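Beta-2-microglobulin (Ctenopharyngodon idella, PDB 5H5Z) probably serves as the light chain of fish MHC class I, pairing through its single immunoglobulin domain with the heavy chain that presents peptides. Local coordinates at residues 6-12 with 24-30; 31-37 with 83-87; 37-43 with 77-83; 47-53 with 65-69. The protein carries 1 engineered substitution. All coordinates share one frame; numbering follows the deposited sequence.

Contact 1: 6-12 with 24-30; sequences PKIQVYS and LICYVSN
Ile25 N donates a hydrogen bond to Tyr11 O at 2.7 Å, the shortest of six backbone bonds that zip strand 7-12 to strand 24-29; the return bond, Tyr11 N to Ile25 O, is 2.9 Å. Lys7 with Ser29 and Gln9 with Tyr27 make the other two hydrogen-bonded pairs. On the face of Lys7 and Gln9, chi1 of 51° sets Tyr11 CG between the backbone N and the carbonyl carbon and swings the ring across Ile25, whose CB sits over one face, 4.1 Å from the ring centroid, in a CH-pi contact. Tyr27 CB meets the edge of that ring, and Tyr11 OH reaches on to Pro228 O of the MHC class I heavy chain. One water joins Lys7 NZ (3.1 Å) to Ser29 OG (2.7 Å), while the same NZ forms a salt bridge with Glu225 of the heavy chain. The face carrying Ile8, Val10, Cys26 and Val28 is mostly apolar. Ile8 CG2 lies 3.8 Å from Cys26 SG, Val10 CG2 packs on the same sulfur, and Pro6 CB presses on Val28 CG1. Cys26, bonded to Cys81, marks the core side; Lys7 and Tyr11 meet the heavy chain. The strands form the A-B hairpin of an immunoglobulin C1-set domain.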
# COMPACT_ATOMS: atom_id res chain seq x y z
N PRO B 6 1.86 -14.11 -3.36
CA PRO B 6 2.41 -12.88 -2.78
C PRO B 6 3.91 -12.67 -2.99
O PRO B 6 4.69 -13.63 -2.94
CB PRO B 6 2.11 -13.03 -1.28
CG PRO B 6 1.96 -14.50 -1.06
CD PRO B 6 1.32 -15.00 -2.32
N LYS B 7 4.28 -11.42 -3.23
CA LYS B 7 5.66 -10.98 -3.05
C LYS B 7 5.81 -10.74 -1.55
O LYS B 7 4.92 -10.14 -0.93
CB LYS B 7 5.95 -9.70 -3.83
CG LYS B 7 7.42 -9.31 -3.84
CD LYS B 7 7.63 -7.86 -4.27
CE LYS B 7 7.63 -7.69 -5.78
NZ LYS B 7 7.46 -6.25 -6.14
N ILE B 8 6.90 -11.22 -0.98
CA ILE B 8 7.13 -11.15 0.46
C ILE B 8 8.49 -10.52 0.73
O ILE B 8 9.53 -11.05 0.32
CB ILE B 8 7.10 -12.55 1.12
CG1 ILE B 8 5.81 -13.29 0.75
CG2 ILE B 8 7.26 -12.43 2.63
CD1 ILE B 8 5.85 -14.78 1.04
N GLN B 9 8.47 -9.39 1.42
CA GLN B 9 9.69 -8.65 1.70
C GLN B 9 9.78 -8.37 3.19
O GLN B 9 8.86 -7.80 3.79
CB GLN B 9 9.75 -7.36 0.88
CG GLN B 9 9.85 -7.61 -0.62
CD GLN B 9 9.77 -6.35 -1.45
OE1 GLN B 9 10.78 -5.84 -1.93
NE2 GLN B 9 8.56 -5.83 -1.61
N VAL B 10 10.91 -8.77 3.77
CA VAL B 10 11.14 -8.70 5.21
C VAL B 10 12.34 -7.80 5.47
O VAL B 10 13.43 -8.02 4.93
CB VAL B 10 11.37 -10.10 5.82
CG1 VAL B 10 11.35 -10.04 7.35
CG2 VAL B 10 10.32 -11.07 5.33
N TYR B 11 12.13 -6.77 6.28
CA TYR B 11 13.13 -5.74 6.53
C TYR B 11 12.86 -5.04 7.85
O TYR B 11 11.81 -5.25 8.48
CB TYR B 11 13.16 -4.72 5.38
CG TYR B 11 11.81 -4.15 5.00
CD1 TYR B 11 10.93 -4.85 4.17
CD2 TYR B 11 11.41 -2.89 5.45
CE1 TYR B 11 9.70 -4.33 3.83
CE2 TYR B 11 10.18 -2.35 5.10
CZ TYR B 11 9.32 -3.08 4.29
OH TYR B 11 8.10 -2.57 3.93
N SER B 12 13.80 -4.21 8.28
CA SER B 12 13.62 -3.42 9.49
C SER B 12 13.48 -1.94 9.14
O SER B 12 13.99 -1.49 8.10
CB SER B 12 14.80 -3.65 10.44
OG SER B 12 16.01 -3.54 9.73
N LEU B 24 10.44 -4.64 13.05
CA LEU B 24 10.50 -5.68 12.05
C LEU B 24 9.26 -5.58 11.17
O LEU B 24 8.14 -5.57 11.67
CB LEU B 24 10.56 -7.05 12.73
CG LEU B 24 10.60 -8.29 11.84
CD1 LEU B 24 11.88 -8.38 11.02
CD2 LEU B 24 10.41 -9.52 12.72
N ILE B 25 9.47 -5.53 9.86
CA ILE B 25 8.40 -5.30 8.90
C ILE B 25 8.35 -6.40 7.85
O ILE B 25 9.39 -6.77 7.27
CB ILE B 25 8.55 -3.92 8.21
CG1 ILE B 25 8.58 -2.79 9.25
CG2 ILE B 25 7.44 -3.72 7.17
CD1 ILE B 25 9.08 -1.46 8.72
N CYS B 26 7.15 -6.92 7.61
CA CYS B 26 6.94 -7.85 6.52
C CYS B 26 5.88 -7.27 5.59
O CYS B 26 4.71 -7.16 5.95
CB CYS B 26 6.54 -9.22 7.06
SG CYS B 26 6.28 -10.49 5.80
N TYR B 27 6.31 -6.88 4.39
CA TYR B 27 5.43 -6.32 3.37
C TYR B 27 5.04 -7.41 2.38
O TYR B 27 5.89 -7.98 1.69
CB TYR B 27 6.13 -5.18 2.63
CG TYR B 27 5.28 -4.47 1.60
CD1 TYR B 27 4.00 -3.99 1.91
CD2 TYR B 27 5.78 -4.23 0.32
CE1 TYR B 27 3.24 -3.33 0.96
CE2 TYR B 27 5.03 -3.56 -0.63
CZ TYR B 27 3.76 -3.12 -0.31
OH TYR B 27 3.02 -2.46 -1.26
N VAL B 28 3.74 -7.70 2.34
CA VAL B 28 3.21 -8.78 1.52
C VAL B 28 2.31 -8.15 0.45
O VAL B 28 1.30 -7.53 0.78
CB VAL B 28 2.44 -9.80 2.39
CG1 VAL B 28 1.89 -10.94 1.55
CG2 VAL B 28 3.34 -10.34 3.50
N SER B 29 2.69 -8.30 -0.81
CA SER B 29 2.05 -7.53 -1.88
C SER B 29 1.78 -8.37 -3.12
O SER B 29 2.20 -9.52 -3.20
CB SER B 29 2.91 -6.33 -2.25
OG SER B 29 4.17 -6.76 -2.77
N ASN B 30 1.06 -7.78 -4.08
CA ASN B 30 0.83 -8.40 -5.39
C ASN B 30 0.08 -9.73 -5.33
O ASN B 30 0.33 -10.62 -6.14
CB ASN B 30 2.17 -8.58 -6.14
CG ASN B 30 2.85 -7.26 -6.48
OD1 ASN B 30 2.23 -6.20 -6.44
ND2 ASN B 30 4.13 -7.34 -6.82
O HOH W 1 5.23 -4.94 -4.40

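Contact 2: 31-37 with 83-87; sequences FHPPDIS and VKHMS
The His85 imidazole is sandwiched: Phe31 CB lies over one face and Met86 CG over the opposite one, both offset toward the rim. Its edge faces the 32-35 turn, with the carbonyl oxygens of His32, Pro33 and Asp35 near the ring plane. NE2 donates to Pro33 O at 2.8 Å; that oxygen lies only 7° out of the imidazole plane, and the donor sits in the carbonyl plane. The ring carbons flanking NE2 also come near oxygens: CE1 to His32 O at 3.3 Å, and CD2 to Asp35 O at the same distance. The Phe31 ring turns its edge toward the imidazole face in an offset edge-to-face pair, planes 71° apart. Ile36 CD1 lies over the centre of one Phe31 face and also packs on Val83 CG1 at 3.6 Å. Met86 SD touches Pro33 CG at 3.7 Å, across a proline that follows a cis peptide bond.

With CG anti to the backbone N (chi1 -174°), His85 sends its ring into the 32-35 turn. Next to it Ser37 and Lys84 form a hydrogen-bonded antiparallel pair, exchanging two backbone bonds and joining the C and F strands of the immunoglobulin sandwich, with the histidine at their end. Pro6 and Val3 also cover the histidine, while Ile36 reaches Leu65 across the sandwich and Phe31 packs on it too.

Since NE2 is a donor here, that nitrogen is protonated; the three carbonyl oxygens along the edge may polarise the ring and could favour its protonated form.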
# COMPACT_ATOMS: atom_id res chain seq x y z
N PHE B 31 -0.85 -9.87 -4.38
CA PHE B 31 -1.52 -11.16 -4.20
C PHE B 31 -3.04 -11.12 -4.39
O PHE B 31 -3.69 -10.12 -4.12
CB PHE B 31 -1.14 -11.82 -2.86
CG PHE B 31 -1.69 -11.13 -1.65
CD1 PHE B 31 -2.94 -11.48 -1.13
CD2 PHE B 31 -0.95 -10.14 -0.99
CE1 PHE B 31 -3.44 -10.85 0.01
CE2 PHE B 31 -1.45 -9.51 0.14
CZ PHE B 31 -2.70 -9.87 0.64
N HIS B 32 -3.58 -12.24 -4.87
CA HIS B 32 -5.02 -12.45 -5.06
C HIS B 32 -5.25 -13.96 -5.05
O HIS B 32 -4.47 -14.69 -5.65
CB HIS B 32 -5.49 -11.86 -6.39
CG HIS B 32 -6.90 -12.22 -6.75
ND1 HIS B 32 -7.99 -11.52 -6.27
CD2 HIS B 32 -7.40 -13.21 -7.53
CE1 HIS B 32 -9.09 -12.06 -6.75
NE2 HIS B 32 -8.77 -13.09 -7.51
N PRO B 33 -6.33 -14.44 -4.38
CA PRO B 33 -7.37 -13.70 -3.64
C PRO B 33 -6.88 -13.17 -2.27
O PRO B 33 -5.76 -13.47 -1.87
CB PRO B 33 -8.48 -14.75 -3.48
CG PRO B 33 -7.77 -16.05 -3.46
CD PRO B 33 -6.61 -15.89 -4.40
N PRO B 34 -7.73 -12.38 -1.58
CA PRO B 34 -7.29 -11.62 -0.40
C PRO B 34 -7.02 -12.41 0.88
O PRO B 34 -6.22 -11.97 1.71
CB PRO B 34 -8.43 -10.62 -0.17
CG PRO B 34 -9.63 -11.27 -0.78
CD PRO B 34 -9.12 -12.04 -1.96
N ASP B 35 -7.69 -13.55 1.06
CA ASP B 35 -7.51 -14.36 2.27
C ASP B 35 -6.06 -14.82 2.40
O ASP B 35 -5.51 -15.44 1.49
CB ASP B 35 -8.45 -15.56 2.28
CG ASP B 35 -8.96 -15.89 3.67
OD1 ASP B 35 -8.14 -16.30 4.52
OD2 ASP B 35 -10.17 -15.71 3.90
N ILE B 36 -5.46 -14.50 3.54
CA ILE B 36 -4.03 -14.76 3.76
C ILE B 36 -3.71 -14.81 5.26
O ILE B 36 -4.42 -14.21 6.08
CB ILE B 36 -3.17 -13.70 3.03
CG1 ILE B 36 -1.72 -14.19 2.84
CG2 ILE B 36 -3.22 -12.34 3.75
CD1 ILE B 36 -1.01 -13.54 1.67
N SER B 37 -2.65 -15.53 5.60
CA SER B 37 -2.11 -15.59 6.95
C SER B 37 -0.69 -15.05 6.93
O SER B 37 0.15 -15.53 6.16
CB SER B 37 -2.11 -17.04 7.46
OG SER B 37 -1.53 -17.13 8.75
N VAL B 83 4.19 -16.69 5.60
CA VAL B 83 2.99 -16.32 4.86
C VAL B 83 2.29 -17.56 4.30
O VAL B 83 2.92 -18.40 3.65
CB VAL B 83 3.32 -15.33 3.72
CG1 VAL B 83 2.06 -14.92 2.96
CG2 VAL B 83 4.04 -14.10 4.26
N LYS B 84 0.99 -17.67 4.56
CA LYS B 84 0.17 -18.76 4.06
C LYS B 84 -0.96 -18.23 3.17
O LYS B 84 -1.91 -17.62 3.66
CB LYS B 84 -0.38 -19.61 5.21
CG LYS B 84 0.71 -20.25 6.06
CD LYS B 84 0.14 -21.05 7.23
CE LYS B 84 1.27 -21.55 8.12
NZ LYS B 84 0.76 -22.46 9.19
N HIS B 85 -0.82 -18.47 1.87
CA HIS B 85 -1.79 -18.03 0.87
C HIS B 85 -2.26 -19.24 0.08
O HIS B 85 -1.44 -20.04 -0.39
CB HIS B 85 -1.14 -17.01 -0.06
CG HIS B 85 -2.09 -16.37 -1.03
ND1 HIS B 85 -1.93 -16.47 -2.40
CD2 HIS B 85 -3.20 -15.62 -0.84
CE1 HIS B 85 -2.90 -15.81 -3.00
NE2 HIS B 85 -3.69 -15.28 -2.08
N MET B 86 -3.58 -19.38 -0.06
CA MET B 86 -4.18 -20.60 -0.61
C MET B 86 -3.66 -21.80 0.19
O MET B 86 -3.87 -21.87 1.40
CB MET B 86 -3.90 -20.75 -2.11
CG MET B 86 -4.30 -19.55 -2.95
SD MET B 86 -6.08 -19.25 -2.95
CE MET B 86 -6.67 -20.60 -3.97
N SER B 87 -2.95 -22.71 -0.47
CA SER B 87 -2.34 -23.86 0.20
C SER B 87 -0.81 -23.76 0.27
O SER B 87 -0.13 -24.73 0.63
CB SER B 87 -2.77 -25.16 -0.47
OG SER B 87 -4.18 -25.30 -0.41

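Contact 3: 37-43 with 77-83; sequences SIELLKN and DEYSCRV
Leu41, Arg82 and Asn43 carry much of this contact. Leu41 spreads over its two neighbours on the opposite strand: CB and CD1 both lie 3.5 Å from Ser80 OG, and CD1 continues over one face of the Arg82 guanidinium, 3.7 Å from NH1, with CD2 beside NH2. Arg82 gets there with CG anti to the backbone N (chi1 178°) and a bend at chi3 that brings the flat group back across the leucine at about a right angle. Val46 packs against both residues.

At the far end Asn43 turns its amide toward the residues just before strand 79-83. OD1 accepts from Glu78 N at 2.8 Å in an almost straight bond, while ND2 donates to Asp77 OD1 at 3.0 Å, reaching the carboxylate on its anti side and 31° out of its plane. Asn43 N adds a backbone bond to Glu78 O at 2.7 Å. The extended Lys42 chain runs alongside the Tyr79 ring, CE 3.5 Å from Tyr79 OH.

A water links Ser37 OG to Arg82 O at the other end. On the inward face, Ile38 CG2 touches Cys81 SG at 3.6 Å and Leu40 CD2 packs on Cys81 CB. This cysteine is bonded to Cys26 of the facing sheet: the C and F strands of an immunoglobulin sandwich, with the canonical intersheet disulfide rising from the F strand.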
# COMPACT_ATOMS: atom_id res chain seq x y z
N SER B 37 -2.65 -15.53 5.60
CA SER B 37 -2.11 -15.59 6.95
C SER B 37 -0.69 -15.05 6.93
O SER B 37 0.15 -15.53 6.16
CB SER B 37 -2.11 -17.04 7.46
OG SER B 37 -1.53 -17.13 8.75
N ILE B 38 -0.42 -14.05 7.77
CA ILE B 38 0.93 -13.51 7.93
C ILE B 38 1.31 -13.53 9.41
O ILE B 38 0.54 -13.05 10.25
CB ILE B 38 1.06 -12.07 7.38
CG1 ILE B 38 0.57 -11.97 5.93
CG2 ILE B 38 2.51 -11.59 7.49
CD1 ILE B 38 0.26 -10.56 5.48
N GLU B 39 2.47 -14.10 9.72
CA GLU B 39 2.95 -14.16 11.09
C GLU B 39 4.43 -13.80 11.15
O GLU B 39 5.20 -14.24 10.30
CB GLU B 39 2.73 -15.55 11.70
CG GLU B 39 1.27 -15.95 11.90
CD GLU B 39 0.52 -15.10 12.92
OE1 GLU B 39 1.13 -14.26 13.60
OE2 GLU B 39 -0.71 -15.27 13.03
N LEU B 40 4.82 -12.98 12.12
CA LEU B 40 6.23 -12.70 12.35
C LEU B 40 6.76 -13.67 13.40
O LEU B 40 6.08 -13.95 14.39
CB LEU B 40 6.45 -11.25 12.78
CG LEU B 40 6.01 -10.16 11.79
CD1 LEU B 40 6.11 -8.78 12.41
CD2 LEU B 40 6.83 -10.22 10.51
N LEU B 41 7.97 -14.19 13.19
CA LEU B 41 8.54 -15.20 14.07
C LEU B 41 9.89 -14.82 14.66
O LEU B 41 10.73 -14.23 13.97
CB LEU B 41 8.68 -16.54 13.33
CG LEU B 41 7.56 -17.03 12.41
CD1 LEU B 41 7.99 -18.31 11.71
CD2 LEU B 41 6.24 -17.23 13.14
N LYS B 42 10.08 -15.16 15.93
CA LYS B 42 11.38 -15.08 16.58
C LYS B 42 11.80 -16.49 16.93
O LYS B 42 11.12 -17.18 17.69
CB LYS B 42 11.31 -14.23 17.86
CG LYS B 42 12.63 -14.16 18.61
CD LYS B 42 12.50 -13.44 19.94
CE LYS B 42 13.88 -13.27 20.58
NZ LYS B 42 13.80 -12.67 21.94
N ASN B 43 12.93 -16.92 16.36
CA ASN B 43 13.42 -18.30 16.51
C ASN B 43 12.33 -19.35 16.26
O ASN B 43 12.23 -20.35 16.98
CB ASN B 43 14.08 -18.48 17.88
CG ASN B 43 15.23 -17.51 18.10
OD1 ASN B 43 16.03 -17.26 17.20
ND2 ASN B 43 15.33 -16.98 19.31
N ASP B 77 19.64 -14.55 17.71
CA ASP B 77 18.22 -14.62 17.39
C ASP B 77 17.93 -14.52 15.89
O ASP B 77 18.51 -13.68 15.19
CB ASP B 77 17.44 -13.53 18.14
CG ASP B 77 17.49 -13.72 19.65
OD1 ASP B 77 17.32 -14.87 20.11
OD2 ASP B 77 17.70 -12.72 20.36
N GLU B 78 17.02 -15.37 15.42
CA GLU B 78 16.57 -15.37 14.03
C GLU B 78 15.14 -14.86 13.92
O GLU B 78 14.26 -15.30 14.66
CB GLU B 78 16.65 -16.78 13.43
CG GLU B 78 15.83 -16.96 12.16
CD GLU B 78 15.53 -18.41 11.85
OE1 GLU B 78 16.43 -19.11 11.37
OE2 GLU B 78 14.38 -18.85 12.07
N TYR B 79 14.92 -13.93 12.99
CA TYR B 79 13.58 -13.41 12.70
C TYR B 79 13.14 -13.78 11.30
O TYR B 79 13.97 -13.85 10.38
CB TYR B 79 13.53 -11.90 12.93
CG TYR B 79 13.77 -11.54 14.38
CD1 TYR B 79 15.06 -11.31 14.85
CD2 TYR B 79 12.71 -11.47 15.29
CE1 TYR B 79 15.29 -11.01 16.18
CE2 TYR B 79 12.93 -11.16 16.62
CZ TYR B 79 14.22 -10.94 17.06
OH TYR B 79 14.45 -10.64 18.38
N SER B 80 11.84 -14.02 11.14
CA SER B 80 11.29 -14.42 9.86
C SER B 80 9.82 -14.06 9.73
O SER B 80 9.16 -13.70 10.72
CB SER B 80 11.51 -15.93 9.61
OG SER B 80 10.86 -16.72 10.60
N CYS B 81 9.31 -14.11 8.50
CA CYS B 81 7.91 -13.86 8.23
C CYS B 81 7.36 -15.08 7.51
O CYS B 81 7.90 -15.49 6.47
CB CYS B 81 7.75 -12.59 7.39
SG CYS B 81 6.06 -12.19 6.90
N ARG B 82 6.32 -15.67 8.08
CA ARG B 82 5.66 -16.84 7.49
C ARG B 82 4.32 -16.44 6.89
O ARG B 82 3.44 -15.92 7.59
CB ARG B 82 5.48 -17.96 8.51
CG ARG B 82 4.75 -19.19 7.97
CD ARG B 82 4.93 -20.40 8.86
NE ARG B 82 4.37 -20.19 10.20
CZ ARG B 82 4.89 -20.70 11.31
NH1 ARG B 82 5.99 -21.45 11.28
NH2 ARG B 82 4.30 -20.46 12.48
N VAL B 83 4.19 -16.69 5.60
CA VAL B 83 2.99 -16.32 4.86
C VAL B 83 2.29 -17.56 4.30
O VAL B 83 2.92 -18.40 3.65
CB VAL B 83 3.32 -15.33 3.72
CG1 VAL B 83 2.06 -14.92 2.96
CG2 VAL B 83 4.04 -14.10 4.26
O HOH W 2 1.19 -17.53 8.38

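Contact 4: 47-53 with 65-69; sequences IADAQQT and LTKSV
Thr53 places OG1 between its backbone N and carbonyl carbon (chi1 58°), which directs the hydroxyl oxygen at strand 65-69, where it accepts from Thr66 N at 2.9 Å. The hydroxyl takes the place that the Thr53 carbonyl would have in a regular pair; Thr53 N gives the other half, donating to Thr66 O at 3.0 Å. With OG1 so placed, Thr53 CG2 falls against Thr66 CB at 3.8 Å. Lys67 starts with CG anti to the backbone N (chi1 -165°) and then bends at an unusual chi2 of 138°, carrying CE to 3.6 Å from Ala50 CB. Its NZ goes on to a hydrogen bond with Ile38 O of the other sheet and a long, weak ion pair with Glu39. The Gln52 side chain crosses it obliquely, NE2 near the lysine CD and CE, OE1 3.7 Å from Leu65 CD1.

Gln51 and Ser68 form a hydrogen-bonded pair: Gln51 N to Ser68 O at 2.7 Å, returned by Ser68 N to Gln51 O. A water donates a hydrogen bond to Gln51 O and also binds Ser68 OG, at 2.8 Å. Beyond the pair the chain peels away, and contact becomes apolar: Val69 CB faces Ala50 CB, while Val69 CG1 meets Ile47 CG2 at 4.0 Å.

Within this chain strand 51-57 is outermost, and with strand 63-71 it forms the D-E hairpin of the immunoglobulin sandwich. Backbone bonds, one threonine hydroxyl and a water hold it, with modest apolar packing, so the attachment here is largely polar; the lysine adds a tie from its ammonium to the opposite sheet.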
# COMPACT_ATOMS: atom_id res chain seq x y z
N ILE B 47 5.52 -14.19 17.17
CA ILE B 47 5.66 -13.01 18.02
C ILE B 47 4.28 -12.40 18.27
O ILE B 47 3.54 -12.12 17.33
CB ILE B 47 6.60 -11.95 17.42
CG1 ILE B 47 7.99 -12.55 17.15
CG2 ILE B 47 6.70 -10.72 18.33
CD1 ILE B 47 8.90 -11.68 16.31
N ALA B 48 3.95 -12.22 19.55
CA ALA B 48 2.68 -11.64 19.97
C ALA B 48 2.65 -10.12 19.74
O ALA B 48 3.70 -9.47 19.61
CB ALA B 48 2.40 -11.96 21.43
N ASP B 49 1.44 -9.58 19.67
CA ASP B 49 1.19 -8.14 19.53
C ASP B 49 1.73 -7.52 18.23
O ASP B 49 2.01 -6.33 18.18
CB ASP B 49 1.72 -7.36 20.75
CG ASP B 49 1.02 -7.75 22.05
OD1 ASP B 49 -0.04 -8.40 22.00
OD2 ASP B 49 1.54 -7.39 23.13
N ALA B 50 1.87 -8.35 17.20
CA ALA B 50 2.21 -7.84 15.87
C ALA B 50 1.00 -7.09 15.32
O ALA B 50 -0.13 -7.47 15.58
CB ALA B 50 2.61 -8.97 14.94
N GLN B 51 1.27 -6.02 14.57
CA GLN B 51 0.21 -5.17 14.01
C GLN B 51 0.10 -5.37 12.51
O GLN B 51 1.11 -5.37 11.80
CB GLN B 51 0.51 -3.69 14.30
CG GLN B 51 0.44 -3.31 15.78
CD GLN B 51 1.75 -3.53 16.53
OE1 GLN B 51 2.77 -3.92 15.96
NE2 GLN B 51 1.72 -3.26 17.83
N GLN B 52 -1.13 -5.52 12.02
CA GLN B 52 -1.37 -5.71 10.59
C GLN B 52 -2.27 -4.62 10.03
O GLN B 52 -3.29 -4.27 10.63
CB GLN B 52 -1.98 -7.10 10.33
CG GLN B 52 -2.09 -7.48 8.86
CD GLN B 52 -2.60 -8.89 8.65
OE1 GLN B 52 -3.64 -9.11 8.03
NE2 GLN B 52 -1.87 -9.87 9.18
N THR B 53 -1.89 -4.09 8.87
CA THR B 53 -2.67 -3.07 8.17
C THR B 53 -3.98 -3.64 7.65
O THR B 53 -4.11 -4.85 7.46
CB THR B 53 -1.88 -2.44 7.00
OG1 THR B 53 -1.49 -3.45 6.06
CG2 THR B 53 -0.64 -1.70 7.52
N LEU B 65 -0.54 -6.09 2.21
CA LEU B 65 -0.64 -5.97 3.65
C LEU B 65 0.73 -5.77 4.26
O LEU B 65 1.73 -6.25 3.72
CB LEU B 65 -1.27 -7.22 4.27
CG LEU B 65 -2.74 -7.53 3.98
CD1 LEU B 65 -3.04 -8.97 4.35
CD2 LEU B 65 -3.67 -6.58 4.73
N THR B 66 0.78 -5.07 5.38
CA THR B 66 2.01 -4.92 6.13
C THR B 66 1.81 -5.45 7.55
O THR B 66 0.88 -5.05 8.24
CB THR B 66 2.47 -3.44 6.16
OG1 THR B 66 2.61 -2.96 4.82
CG2 THR B 66 3.81 -3.31 6.88
N LYS B 67 2.67 -6.38 7.95
CA LYS B 67 2.73 -6.81 9.34
C LYS B 67 4.01 -6.29 9.96
O LYS B 67 5.07 -6.35 9.32
CB LYS B 67 2.64 -8.32 9.47
CG LYS B 67 2.32 -8.78 10.88
CD LYS B 67 1.32 -9.91 10.83
CE LYS B 67 0.57 -10.06 12.14
NZ LYS B 67 -0.41 -11.18 12.03
N SER B 68 3.92 -5.78 11.18
CA SER B 68 5.09 -5.21 11.86
C SER B 68 4.99 -5.42 13.36
O SER B 68 3.90 -5.62 13.90
CB SER B 68 5.23 -3.72 11.53
OG SER B 68 4.10 -2.97 11.96
N VAL B 69 6.15 -5.40 14.03
CA VAL B 69 6.22 -5.47 15.48
C VAL B 69 7.55 -4.90 15.95
O VAL B 69 8.54 -4.91 15.20
CB VAL B 69 6.03 -6.92 16.01
CG1 VAL B 69 7.23 -7.80 15.68
CG2 VAL B 69 5.75 -6.93 17.51
O HOH W 3 1.92 -2.82 10.22

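How the contacts relate
Contacts 1 and 4 lie in one sheet, contact 3 and the strand pairing of contact 2 in the other. Strand 22-31 of contact 1 hydrogen-bonds directly to strand 63-71 of contact 4, and contacts 2 and 3 follow each other along strands 36-42 and 79-85, sharing Ser37 and Val83. Contact 1 is the most central and meets contact 3 across the sandwich through the Cys26-Cys81 disulfide; its outer face is also part of the heavy-chain interface. Contact 2 buries a histidine at one end, where Ile36 and Phe31 reach Leu65 of contact 4. Contact 4 is more polar and lies at a sheet edge, tied to contact 3 by Lys67 NZ on Ile38 O.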